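Local atomic coordinates of Alpha/beta fold hydrolase (Pseudomonas aeruginosa, PDB entry 6I8W), a protein that acts as a membrane phospholipase A that degrades membrane phospholipids and serves as a virulence factor, and probably also hydrolyses monoacylglycerols. Residues A38-H43 / P84-Y89; K75-R80 / V287-R292; H132-S137 / Q298-F303. One frame throughout, in Å; residues are numbered along the deposited sequence. Where two conformers were deposited one is given.

Interaction 1: residues A38-H43 / P84-Y89; sequences AGLSEH and PLTERY. With CO2 (carbon dioxide), chain F; CO2 (carbon dioxide), chain H.
Ala38 meets Thr86 where the long N-terminal helix 3-38 ends: the chain leaves helical geometry at Gly39, whose positive phi of 72° and two bonds back into the last turn make a Schellman motif, and it then runs into strand 41-47, the outermost strand at one end of the alpha/beta hydrolase sheet. The partner, 84-89, is a loop with helical backbone angles at 84-87 that leads from helix 79-82 into strand 90-94. A single hydrogen bond joins the two. Thr86 OG1 donates to Ala38 O at 2.9 Å, arriving from above the carbonyl plane, 36° out of it, rather than along a lone pair. Chi1 of 50° sets this hydroxyl between the backbone N and the carbonyl carbon of its own residue and leaves CG2 anti to the carbonyl carbon, with both branches facing Ala38 O. That methyl also presses on Ala38 O, at 3.2 Å, and its other neighbour is the Leu40 side chain, with Leu40 CD2 lying 4.0 Å from Thr86 CG2. The oxygen at the helix end is thus gripped by one hydroxyl and lined by one methyl of the same threonine. Thr86 also rests on Val91, which ties the meeting point to strand 90-94, while Pro84 and Tyr89 lean on helix 293-308. Further along the loop, Tyr89 N and Arg88 N both bond to Leu85 O, closing the turn just before Tyr89. Tyr89 lines a carbon dioxide pocket together with His132, Leu304 and Arg308, and Tyr89 OH donates to O2 of the carbon dioxide in chain H at 2.9 Å.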
loop_
_atom_site.group_PDB
_atom_site.type_symbol
_atom_site.label_atom_id
_atom_site.label_comp_id
_atom_site.label_asym_id
_atom_site.label_seq_id
_atom_site.Cartn_x
_atom_site.Cartn_y
_atom_site.Cartn_z
ATOM N N ALA A 38 -11.763 -11.995 3.273
ATOM C CA ALA A 38 -10.525 -11.902 4.038
ATOM C C ALA A 38 -10.785 -11.830 5.534
ATOM O O ALA A 38 -9.850 -11.886 6.333
ATOM C CB ALA A 38 -9.736 -10.696 3.597
ATOM N N GLY A 39 -12.053 -11.693 5.913
ATOM C CA GLY A 39 -12.405 -11.530 7.308
ATOM C C GLY A 39 -12.019 -10.151 7.855
ATOM O O GLY A 39 -11.700 -10.025 9.030
ATOM N N LEU A 40 -12.024 -9.129 7.003
ATOM C CA LEU A 40 -11.652 -7.761 7.405
ATOM C C LEU A 40 -12.866 -6.835 7.445
ATOM O O LEU A 40 -13.730 -6.932 6.594
ATOM C CB LEU A 40 -10.628 -7.179 6.436
ATOM C CG LEU A 40 -9.297 -7.940 6.370
ATOM C CD1 LEU A 40 -8.466 -7.459 5.176
ATOM C CD2 LEU A 40 -8.531 -7.729 7.677
ATOM N N SER A 41 -12.927 -5.957 8.435
ATOM C CA SER A 41 -13.963 -4.932 8.475
ATOM C C SER A 41 -13.325 -3.570 8.723
ATOM O O SER A 41 -12.202 -3.479 9.243
ATOM C CB SER A 41 -15.014 -5.268 9.534
ATOM O OG SER A 41 -14.425 -5.382 10.813
ATOM N N GLU A 42 -14.038 -2.516 8.338
ATOM C CA GLU A 42 -13.496 -1.154 8.355
ATOM C C GLU A 42 -13.827 -0.374 9.625
ATOM O O GLU A 42 -14.940 -0.436 10.135
ATOM C CB GLU A 42 -13.989 -0.383 7.122
ATOM C CG GLU A 42 -13.426 1.047 7.045
ATOM C CD GLU A 42 -13.691 1.726 5.706
ATOM O OE1 GLU A 42 -14.437 1.160 4.883
ATOM O OE2 GLU A 42 -13.151 2.832 5.476
ATOM N N HIS A 43 -12.839 0.367 10.123
ATOM C CA HIS A 43 -13.003 1.230 11.274
ATOM C C HIS A 43 -12.269 2.527 10.997
ATOM O O HIS A 43 -11.630 2.667 9.958
ATOM C CB HIS A 43 -12.435 0.562 12.531
ATOM C CG HIS A 43 -12.954 -0.821 12.754
ATOM N ND1 HIS A 43 -14.135 -1.075 13.416
ATOM C CD2 HIS A 43 -12.473 -2.027 12.364
ATOM C CE1 HIS A 43 -14.347 -2.380 13.444
ATOM N NE2 HIS A 43 -13.356 -2.978 12.810
ATOM N N PRO A 84 -5.383 -15.430 3.967
ATOM C CA PRO A 84 -4.907 -16.599 4.745
ATOM C C PRO A 84 -4.278 -16.244 6.095
ATOM O O PRO A 84 -3.978 -17.138 6.875
ATOM C CB PRO A 84 -3.855 -17.238 3.827
ATOM C CG PRO A 84 -3.356 -16.100 3.004
ATOM C CD PRO A 84 -4.570 -15.229 2.749
ATOM N N LEU A 85 -4.070 -14.958 6.355
ATOM C CA LEU A 85 -3.407 -14.507 7.572
ATOM C C LEU A 85 -4.347 -14.268 8.753
ATOM O O LEU A 85 -3.920 -14.350 9.903
ATOM C CB LEU A 85 -2.630 -13.199 7.293
ATOM C CG LEU A 85 -1.600 -13.337 6.175
ATOM C CD1 LEU A 85 -0.892 -12.006 5.920
ATOM C CD2 LEU A 85 -0.613 -14.417 6.580
ATOM N N THR A 86 -5.614 -13.942 8.487
ATOM C CA THR A 86 -6.511 -13.568 9.575
ATOM C C THR A 86 -6.924 -14.759 10.448
ATOM O O THR A 86 -7.442 -14.567 11.543
ATOM C CB THR A 86 -7.792 -12.878 9.053
ATOM O OG1 THR A 86 -8.372 -13.667 8.012
ATOM C CG2 THR A 86 -7.470 -11.503 8.492
ATOM N N GLU A 87 -6.653 -15.977 9.992
ATOM C CA GLU A 87 -6.922 -17.168 10.808
ATOM C C GLU A 87 -5.996 -17.223 12.015
ATOM O O GLU A 87 -6.406 -17.617 13.098
ATOM C CB GLU A 87 -6.760 -18.453 9.988
ATOM N N ARG A 88 -4.750 -16.801 11.818
ATOM C CA ARG A 88 -3.706 -16.950 12.830
ATOM C C ARG A 88 -3.199 -15.625 13.396
ATOM O O ARG A 88 -2.491 -15.606 14.404
ATOM C CB ARG A 88 -2.528 -17.729 12.236
ATOM C CG ARG A 88 -2.876 -19.182 11.924
ATOM C CD ARG A 88 -1.723 -19.886 11.217
ATOM N NE ARG A 88 -0.488 -19.827 11.997
ATOM C CZ ARG A 88 0.711 -20.150 11.522
ATOM N NH1 ARG A 88 0.842 -20.552 10.265
ATOM N NH2 ARG A 88 1.780 -20.065 12.301
ATOM N N TYR A 89 -3.559 -14.519 12.751
ATOM C CA TYR A 89 -3.052 -13.203 13.153
ATOM C C TYR A 89 -4.147 -12.182 13.293
ATOM O O TYR A 89 -5.221 -12.319 12.712
ATOM C CB TYR A 89 -1.999 -12.684 12.146
ATOM C CG TYR A 89 -0.784 -13.570 12.089
ATOM C CD1 TYR A 89 0.219 -13.457 13.046
ATOM C CD2 TYR A 89 -0.650 -14.540 11.101
ATOM C CE1 TYR A 89 1.327 -14.294 13.026
ATOM C CE2 TYR A 89 0.464 -15.383 11.065
ATOM C CZ TYR A 89 1.449 -15.247 12.029
ATOM O OH TYR A 89 2.559 -16.066 12.006
HETATM C C CO2 F . -15.088 3.479 13.278
HETATM O O1 CO2 F . -14.626 2.710 13.973
HETATM O O2 CO2 F . -15.548 4.247 12.579
HETATM C C CO2 H . 5.104 -15.647 14.440
HETATM O O1 CO2 H . 6.106 -15.130 14.417
HETATM O O2 CO2 H . 4.107 -16.155 14.445
#

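Interaction 2: residues K75-R80 / V287-R292; sequences KDNWLR and VPMVER. With MYR (myristic acid), chain C; BOG (octyl beta-D-glucopyranoside), chain D; IPA (isopropyl alcohol), chain E.
Met289 lies against Trp78 in a Met-aromatic contact between the short 3-10 segment 75-78 and helix 288-291, where the backbones come nearest at Asn77 and Val290. Chi1 of 80° puts Met289 CG between its backbone N and carbonyl carbon, and a second bend at chi2 folds the thioether over the indole. Met289 CG sits on Trp78 CZ3 at 3.6 Å. Met289 SD is 4.8 Å from the centroid of the six-membered ring, 26° off its normal, and CE lies over the same ring system. Trp78 starts off away from 287-292, yet the benzo rim of its indole (CZ3, CE3) swings back to meet the methionine. Val290 makes the other touch: CG1 is anti to the backbone N, which turns CG2 onto Asn77 O at a tight 3.2 Å. Asn77 has an unusual chi1 of -94°; its amide faces the fatty acid, with OD1 3.2 Å from C3 of the myristic acid.

Water and an isopropanol, probably from the crystallisation liquor, do the polar bridging. Water 1 donates to both Asn77 O and Met289 O and bonds to O2 of the isopropanol, which accepts from Arg80 N. The extended run from CG to NE carries the Arg80 guanidinium out to water 2, in plane at its edge; NH1 gives a 2.8 Å bond to this water, which donates to Val290 O. One guanidinium face is covered by isopropanol C3.

The contact stands among the N-terminal helix, the sheet and the bound lipids. Asp76 and Arg80 form salt bridges with Arg31, Arg35 and Glu34 of helix 3-38, Leu79 packs on Leu55 of strand 50-57, and Trp78, Val287 and Met289 all touch Asn136 at the end of strand 131-136.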
loop_
_atom_site.group_PDB
_atom_site.type_symbol
_atom_site.label_atom_id
_atom_site.label_comp_id
_atom_site.label_asym_id
_atom_site.label_seq_id
_atom_site.Cartn_x
_atom_site.Cartn_y
_atom_site.Cartn_z
ATOM N N LYS A 75 -5.587 0.684 1.710
ATOM C CA LYS A 75 -5.632 -0.539 2.507
ATOM C C LYS A 75 -6.226 -1.717 1.732
ATOM O O LYS A 75 -5.946 -2.880 2.055
ATOM C CB LYS A 75 -6.423 -0.297 3.800
ATOM C CG LYS A 75 -7.872 0.103 3.592
ATOM C CD LYS A 75 -8.440 0.733 4.865
ATOM C CE LYS A 75 -9.903 1.112 4.709
ATOM N NZ LYS A 75 -10.119 2.071 3.592
ATOM N N ASP A 76 -7.044 -1.443 0.717
ATOM C CA ASP A 76 -7.636 -2.555 -0.055
ATOM C C ASP A 76 -6.610 -3.281 -0.944
ATOM O O ASP A 76 -6.914 -4.346 -1.477
ATOM C CB ASP A 76 -8.799 -2.068 -0.926
ATOM C CG ASP A 76 -10.054 -1.763 -0.113
ATOM O OD1 ASP A 76 -10.365 -2.519 0.830
ATOM O OD2 ASP A 76 -10.752 -0.783 -0.430
ATOM N N ASN A 77 -5.400 -2.730 -1.099
ATOM C CA ASN A 77 -4.302 -3.474 -1.743
ATOM C C ASN A 77 -4.003 -4.817 -1.062
ATOM O O ASN A 77 -3.442 -5.723 -1.676
ATOM C CB ASN A 77 -3.007 -2.662 -1.742
ATOM C CG ASN A 77 -2.785 -1.866 -3.020
ATOM O OD1 ASN A 77 -1.641 -1.665 -3.425
ATOM N ND2 ASN A 77 -3.859 -1.424 -3.659
ATOM N N TRP A 78 -4.359 -4.921 0.211
ATOM C CA TRP A 78 -3.946 -6.055 1.037
ATOM C C TRP A 78 -4.958 -7.183 1.198
ATOM O O TRP A 78 -4.650 -8.162 1.875
ATOM C CB TRP A 78 -3.580 -5.551 2.444
ATOM C CG TRP A 78 -2.402 -4.598 2.454
ATOM C CD1 TRP A 78 -2.430 -3.226 2.601
ATOM C CD2 TRP A 78 -1.029 -4.964 2.309
ATOM N NE1 TRP A 78 -1.132 -2.725 2.547
ATOM C CE2 TRP A 78 -0.264 -3.779 2.374
ATOM C CE3 TRP A 78 -0.366 -6.195 2.149
ATOM C CZ2 TRP A 78 1.131 -3.791 2.286
ATOM C CZ3 TRP A 78 0.999 -6.201 2.048
ATOM C CH2 TRP A 78 1.742 -5.008 2.121
ATOM N N LEU A 79 -6.145 -7.065 0.598
ATOM C CA LEU A 79 -7.255 -7.975 0.951
ATOM C C LEU A 79 -6.967 -9.452 0.701
ATOM O O LEU A 79 -7.197 -10.297 1.566
ATOM C CB LEU A 79 -8.532 -7.590 0.185
ATOM C CG LEU A 79 -8.918 -6.113 0.358
ATOM C CD1 LEU A 79 -10.269 -5.812 -0.283
ATOM C CD2 LEU A 79 -8.917 -5.751 1.826
ATOM N N ARG A 80 -6.523 -9.781 -0.501
ATOM C CA ARG A 80 -6.341 -11.188 -0.841
ATOM C C ARG A 80 -5.133 -11.772 -0.120
ATOM O O ARG A 80 -5.098 -12.947 0.216
ATOM C CB ARG A 80 -6.216 -11.350 -2.354
ATOM C CG ARG A 80 -7.559 -11.151 -3.065
ATOM C CD ARG A 80 -7.415 -11.021 -4.565
ATOM N NE ARG A 80 -8.723 -10.879 -5.194
ATOM C CZ ARG A 80 -8.904 -10.626 -6.482
ATOM N NH1 ARG A 80 -7.853 -10.516 -7.282
ATOM N NH2 ARG A 80 -10.132 -10.512 -6.971
ATOM N N VAL A 287 3.976 -5.300 -7.180
ATOM C CA VAL A 287 3.063 -5.519 -6.052
ATOM C C VAL A 287 2.704 -7.007 -5.920
ATOM O O VAL A 287 1.569 -7.415 -6.172
ATOM C CB VAL A 287 1.783 -4.629 -6.176
ATOM C CG1 VAL A 287 2.128 -3.132 -5.912
ATOM C CG2 VAL A 287 1.147 -4.762 -7.552
ATOM N N PRO A 288 3.691 -7.834 -5.519
ATOM C CA PRO A 288 3.492 -9.289 -5.415
ATOM C C PRO A 288 2.265 -9.659 -4.571
ATOM O O PRO A 288 1.544 -10.614 -4.915
ATOM C CB PRO A 288 4.785 -9.791 -4.732
ATOM C CG PRO A 288 5.769 -8.709 -4.850
ATOM C CD PRO A 288 5.029 -7.408 -5.066
ATOM N N MET A 289 2.015 -8.905 -3.504
ATOM C CA MET A 289 0.893 -9.214 -2.610
ATOM C C MET A 289 -0.453 -8.991 -3.300
ATOM O O MET A 289 -1.471 -9.490 -2.833
ATOM C CB MET A 289 0.964 -8.388 -1.323
ATOM C CG MET A 289 0.461 -6.963 -1.470
ATOM S SD MET A 289 1.708 -5.896 -2.284
ATOM C CE MET A 289 0.894 -4.302 -2.121
ATOM N N VAL A 290 -0.461 -8.249 -4.411
ATOM C CA VAL A 290 -1.683 -8.109 -5.211
ATOM C C VAL A 290 -1.671 -9.053 -6.417
ATOM O O VAL A 290 -2.681 -9.674 -6.724
ATOM C CB VAL A 290 -1.879 -6.658 -5.700
ATOM C CG1 VAL A 290 -3.157 -6.534 -6.545
ATOM C CG2 VAL A 290 -1.906 -5.692 -4.516
ATOM N N GLU A 291 -0.528 -9.147 -7.104
ATOM C CA GLU A 291 -0.426 -9.961 -8.312
ATOM C C GLU A 291 -0.574 -11.465 -8.023
ATOM O O GLU A 291 -1.286 -12.186 -8.724
ATOM C CB GLU A 291 0.910 -9.700 -9.029
ATOM C CG GLU A 291 1.015 -10.473 -10.362
ATOM C CD GLU A 291 2.129 -9.994 -11.297
ATOM O OE1 GLU A 291 2.463 -10.753 -12.230
ATOM O OE2 GLU A 291 2.644 -8.859 -11.142
ATOM N N ARG A 292 0.122 -11.921 -6.990
ATOM C CA ARG A 292 0.104 -13.325 -6.588
ATOM C C ARG A 292 -0.026 -13.382 -5.062
ATOM O O ARG A 292 0.946 -13.666 -4.349
ATOM C CB ARG A 292 1.367 -14.043 -7.074
ATOM C CG ARG A 292 1.591 -13.940 -8.592
ATOM C CD ARG A 292 2.097 -15.232 -9.220
ATOM N NE ARG A 292 3.442 -15.620 -8.783
ATOM C CZ ARG A 292 4.571 -15.307 -9.415
ATOM N NH1 ARG A 292 4.542 -14.591 -10.534
ATOM N NH2 ARG A 292 5.735 -15.732 -8.936
HETATM C C1 MYR C . 1.834 1.216 -5.851
HETATM O O1 MYR C . 2.056 0.653 -4.753
HETATM O O2 MYR C . 2.613 2.067 -6.337
HETATM C C2 MYR C . 0.624 0.790 -6.661
HETATM C C3 MYR C . -0.171 -0.271 -5.899
HETATM C C4 MYR C . -1.187 -0.968 -6.799
HETATM C C5 MYR C . -2.305 -0.032 -7.229
HETATM C C6 MYR C . -3.407 -0.829 -7.914
HETATM C C7 MYR C . -4.726 -0.751 -7.150
HETATM C C8 MYR C . -5.421 -2.110 -7.124
HETATM C C9 MYR C . -6.933 -1.989 -7.305
HETATM C C10 MYR C . -7.663 -2.287 -6.002
HETATM C C11 MYR C . -9.159 -2.493 -6.217
HETATM C C12 MYR C . -9.906 -2.391 -4.892
HETATM C C13 MYR C . -11.156 -3.257 -4.906
HETATM C C14 MYR C . -11.320 -3.959 -3.577
HETATM C C1 BOG D . -13.213 -9.121 -9.358
HETATM O O1 BOG D . -12.036 -8.407 -8.976
HETATM C C2 BOG D . -12.776 -10.238 -10.314
HETATM O O2 BOG D . -12.643 -9.680 -11.620
HETATM C C3 BOG D . -13.721 -11.437 -10.374
HETATM O O3 BOG D . -13.156 -12.520 -11.129
HETATM C C4 BOG D . -13.999 -11.878 -8.950
HETATM O O4 BOG D . -14.777 -13.090 -8.927
HETATM C C5 BOG D . -14.732 -10.706 -8.298
HETATM O O5 BOG D . -13.852 -9.579 -8.160
HETATM C C6 BOG D . -15.362 -11.068 -6.953
HETATM O O6 BOG D . -14.559 -10.619 -5.860
HETATM C "C1'" BOG D . -12.297 -7.280 -8.146
HETATM C "C2'" BOG D . -10.987 -6.822 -7.521
HETATM C "C3'" BOG D . -9.842 -7.111 -8.478
HETATM C "C4'" BOG D . -8.549 -6.448 -8.040
HETATM C "C5'" BOG D . -7.806 -5.962 -9.277
HETATM C "C6'" BOG D . -6.371 -5.585 -8.946
HETATM C "C7'" BOG D . -5.823 -4.622 -9.990
HETATM C "C8'" BOG D . -5.962 -5.207 -11.376
HETATM C C1 IPA E . -6.273 -6.077 -4.467
HETATM C C2 IPA E . -7.044 -6.880 -3.428
HETATM C C3 IPA E . -8.407 -7.290 -3.969
HETATM O O2 IPA E . -6.271 -8.030 -3.053
HETATM O O HOH W 1 -3.900 -8.384 -1.711
HETATM O O HOH W 2 -5.066 -11.065 -7.111
#

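Interaction 3: residues H132-S137 / Q298-F303; sequences HLAGNS and QHYQAF
Tyr300 sends its hydroxyl from helix 293-308 to strand 131-136, a central strand of the alpha/beta hydrolase sheet, and nearly all of the contact is that one side chain. Its OH lies between two side chains that point toward the helix, 3.9 Å from His132 CB and 4.0 Å from Ala134 CB. The ring approaches the alanine methyl obliquely, with Tyr300 CZ 4.3 Å from Ala134 CB. With chi1 at -174°, Tyr300 CG stands anti to the backbone N, and the ring projects off the helix to span the gap to the strand, whose axis is 12.1 Å away at closest approach.

A water completes the join. Water 3, in the plane of the phenol ring at its edge, bonds to Tyr300 OH at 2.6 Å and donates to Leu133 O at 2.7 Å. The hydroxyl is too far from this carbonyl to bond to it directly, and the water makes up the difference.

In the next shell, Ser156 OG bonds to His132 ND1 and fixes the turn of the imidazole, which also borders the carbon dioxide pocket. At the other end of the strand Asn136 ND2 is held by Ile160 O and His286 O, just before Ser137. Ser137 has positive phi, the strained geometry consistent with a nucleophile elbow.

Strand 132-136 and helix 298-303 run roughly antiparallel, their directions 150° apart. The strand is hydrogen-bonded between 64-68 and 154-160, and Tyr300 touches both of these neighbours, at Leu65 and Ala158, while His299 and Phe303 carry the helix across to strand 276-281.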
loop_
_atom_site.group_PDB
_atom_site.type_symbol
_atom_site.label_atom_id
_atom_site.label_comp_id
_atom_site.label_asym_id
_atom_site.label_seq_id
_atom_site.Cartn_x
_atom_site.Cartn_y
_atom_site.Cartn_z
ATOM N N HIS A 132 4.185 -7.013 14.122
ATOM C CA HIS A 132 4.932 -7.261 12.904
ATOM C C HIS A 132 4.528 -6.194 11.907
ATOM O O HIS A 132 3.354 -5.852 11.813
ATOM C CB HIS A 132 4.630 -8.641 12.335
ATOM C CG HIS A 132 4.884 -9.754 13.298
ATOM N ND1 HIS A 132 6.069 -10.457 13.322
ATOM C CD2 HIS A 132 4.118 -10.266 14.291
ATOM C CE1 HIS A 132 6.011 -11.378 14.273
ATOM N NE2 HIS A 132 4.838 -11.281 14.875
ATOM N N LEU A 133 5.500 -5.677 11.169
ATOM C CA LEU A 133 5.246 -4.666 10.149
ATOM C C LEU A 133 5.471 -5.250 8.778
ATOM O O LEU A 133 6.442 -5.977 8.577
ATOM C CB LEU A 133 6.191 -3.465 10.324
ATOM C CG LEU A 133 6.005 -2.475 11.458
ATOM C CD1 LEU A 133 7.184 -1.492 11.462
ATOM C CD2 LEU A 133 4.680 -1.746 11.245
ATOM N N ALA A 134 4.609 -4.908 7.827
ATOM C CA ALA A 134 4.877 -5.188 6.421
ATOM C C ALA A 134 4.491 -3.969 5.592
ATOM O O ALA A 134 3.442 -3.383 5.807
ATOM C CB ALA A 134 4.114 -6.426 5.935
ATOM N N GLY A 135 5.343 -3.584 4.655
ATOM C CA GLY A 135 5.052 -2.427 3.839
ATOM C C GLY A 135 5.474 -2.620 2.405
ATOM O O GLY A 135 6.532 -3.193 2.126
ATOM N N ASN A 136 4.648 -2.122 1.491
ATOM C CA ASN A 136 4.970 -2.156 0.073
ATOM C C ASN A 136 5.385 -0.776 -0.453
ATOM O O ASN A 136 4.690 0.220 -0.233
ATOM C CB ASN A 136 3.768 -2.684 -0.714
ATOM C CG ASN A 136 3.922 -2.522 -2.222
ATOM O OD1 ASN A 136 3.171 -1.781 -2.851
ATOM N ND2 ASN A 136 4.886 -3.228 -2.807
ATOM N N SER A 137 6.506 -0.742 -1.169
ATOM C CA SER A 137 6.960 0.474 -1.836
ATOM C C SER A 137 7.130 1.644 -0.861
ATOM O O SER A 137 7.909 1.564 0.076
ATOM C CB SER A 137 5.981 0.817 -2.958
ATOM O OG SER A 137 6.548 1.709 -3.896
ATOM N N GLN A 298 2.171 -16.910 1.547
ATOM C CA GLN A 298 2.783 -18.168 1.972
ATOM C C GLN A 298 4.272 -17.974 2.281
ATOM O O GLN A 298 4.776 -18.519 3.255
ATOM C CB GLN A 298 2.608 -19.255 0.904
ATOM C CG GLN A 298 1.245 -19.930 0.908
ATOM C CD GLN A 298 1.128 -20.975 -0.181
ATOM O OE1 GLN A 298 1.364 -22.160 0.057
ATOM N NE2 GLN A 298 0.780 -20.540 -1.388
ATOM N N HIS A 299 4.976 -17.213 1.436
ATOM C CA HIS A 299 6.380 -16.867 1.717
ATOM C C HIS A 299 6.474 -16.092 3.035
ATOM O O HIS A 299 7.352 -16.334 3.868
ATOM C CB HIS A 299 6.994 -16.020 0.587
ATOM C CG HIS A 299 7.429 -16.804 -0.612
ATOM N ND1 HIS A 299 8.343 -17.835 -0.547
ATOM C CD2 HIS A 299 7.120 -16.661 -1.925
ATOM C CE1 HIS A 299 8.556 -18.314 -1.760
ATOM N NE2 HIS A 299 7.833 -17.610 -2.617
ATOM N N TYR A 300 5.561 -15.150 3.217
ATOM C CA TYR A 300 5.523 -14.339 4.436
ATOM C C TYR A 300 5.214 -15.198 5.675
ATOM O O TYR A 300 5.871 -15.047 6.701
ATOM C CB TYR A 300 4.487 -13.227 4.295
ATOM C CG TYR A 300 4.446 -12.242 5.439
ATOM C CD1 TYR A 300 5.620 -11.750 6.007
ATOM C CD2 TYR A 300 3.230 -11.770 5.930
ATOM C CE1 TYR A 300 5.581 -10.822 7.055
ATOM C CE2 TYR A 300 3.180 -10.841 6.970
ATOM C CZ TYR A 300 4.363 -10.374 7.521
ATOM O OH TYR A 300 4.322 -9.461 8.548
ATOM N N GLN A 301 4.233 -16.107 5.580
ATOM C CA GLN A 301 3.947 -17.019 6.690
ATOM C C GLN A 301 5.151 -17.881 7.034
ATOM O O GLN A 301 5.411 -18.178 8.212
ATOM C CB GLN A 301 2.761 -17.931 6.370
ATOM C CG GLN A 301 2.421 -18.865 7.516
ATOM C CD GLN A 301 1.927 -18.121 8.749
ATOM O OE1 GLN A 301 0.751 -17.752 8.823
ATOM N NE2 GLN A 301 2.815 -17.912 9.730
ATOM N N ALA A 302 5.885 -18.298 6.007
ATOM C CA ALA A 302 7.065 -19.122 6.232
ATOM C C ALA A 302 8.104 -18.325 7.021
ATOM O O ALA A 302 8.702 -18.819 7.976
ATOM C CB ALA A 302 7.640 -19.614 4.901
ATOM N N PHE A 303 8.318 -17.091 6.580
ATOM C CA PHE A 303 9.212 -16.155 7.259
ATOM C C PHE A 303 8.799 -15.975 8.719
ATOM O O PHE A 303 9.617 -16.135 9.617
ATOM C CB PHE A 303 9.212 -14.800 6.522
ATOM C CG PHE A 303 9.794 -13.655 7.323
ATOM C CD1 PHE A 303 11.165 -13.555 7.525
ATOM C CD2 PHE A 303 8.963 -12.675 7.865
ATOM C CE1 PHE A 303 11.703 -12.495 8.254
ATOM C CE2 PHE A 303 9.492 -11.606 8.592
ATOM C CZ PHE A 303 10.856 -11.514 8.779
HETATM O O HOH W 3 6.648 -8.542 9.351
#

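The three contacts form a chain through the fold. Interactions 1 and 2 meet at the end of helix 3-38: Ala38 CB packs on Leu79 O at 3.3 Å, and their centres are 13 Å apart. Interactions 1 and 3 meet around the carbon dioxide pocket, where Tyr89 OH and Gln301 NE2, 2.9 Å apart, probably hydrogen-bond. Interactions 2 and 3, with centres 12 Å apart, converge on Asn136, whose OD1 is 3.5 Å from Met289 CE. Interaction 3 includes Ser137, the probable nucleophile of a triad with His286 and Asp258; interaction 2 lies beside this likely active site with the myristic acid, and interaction 1 stands farther off.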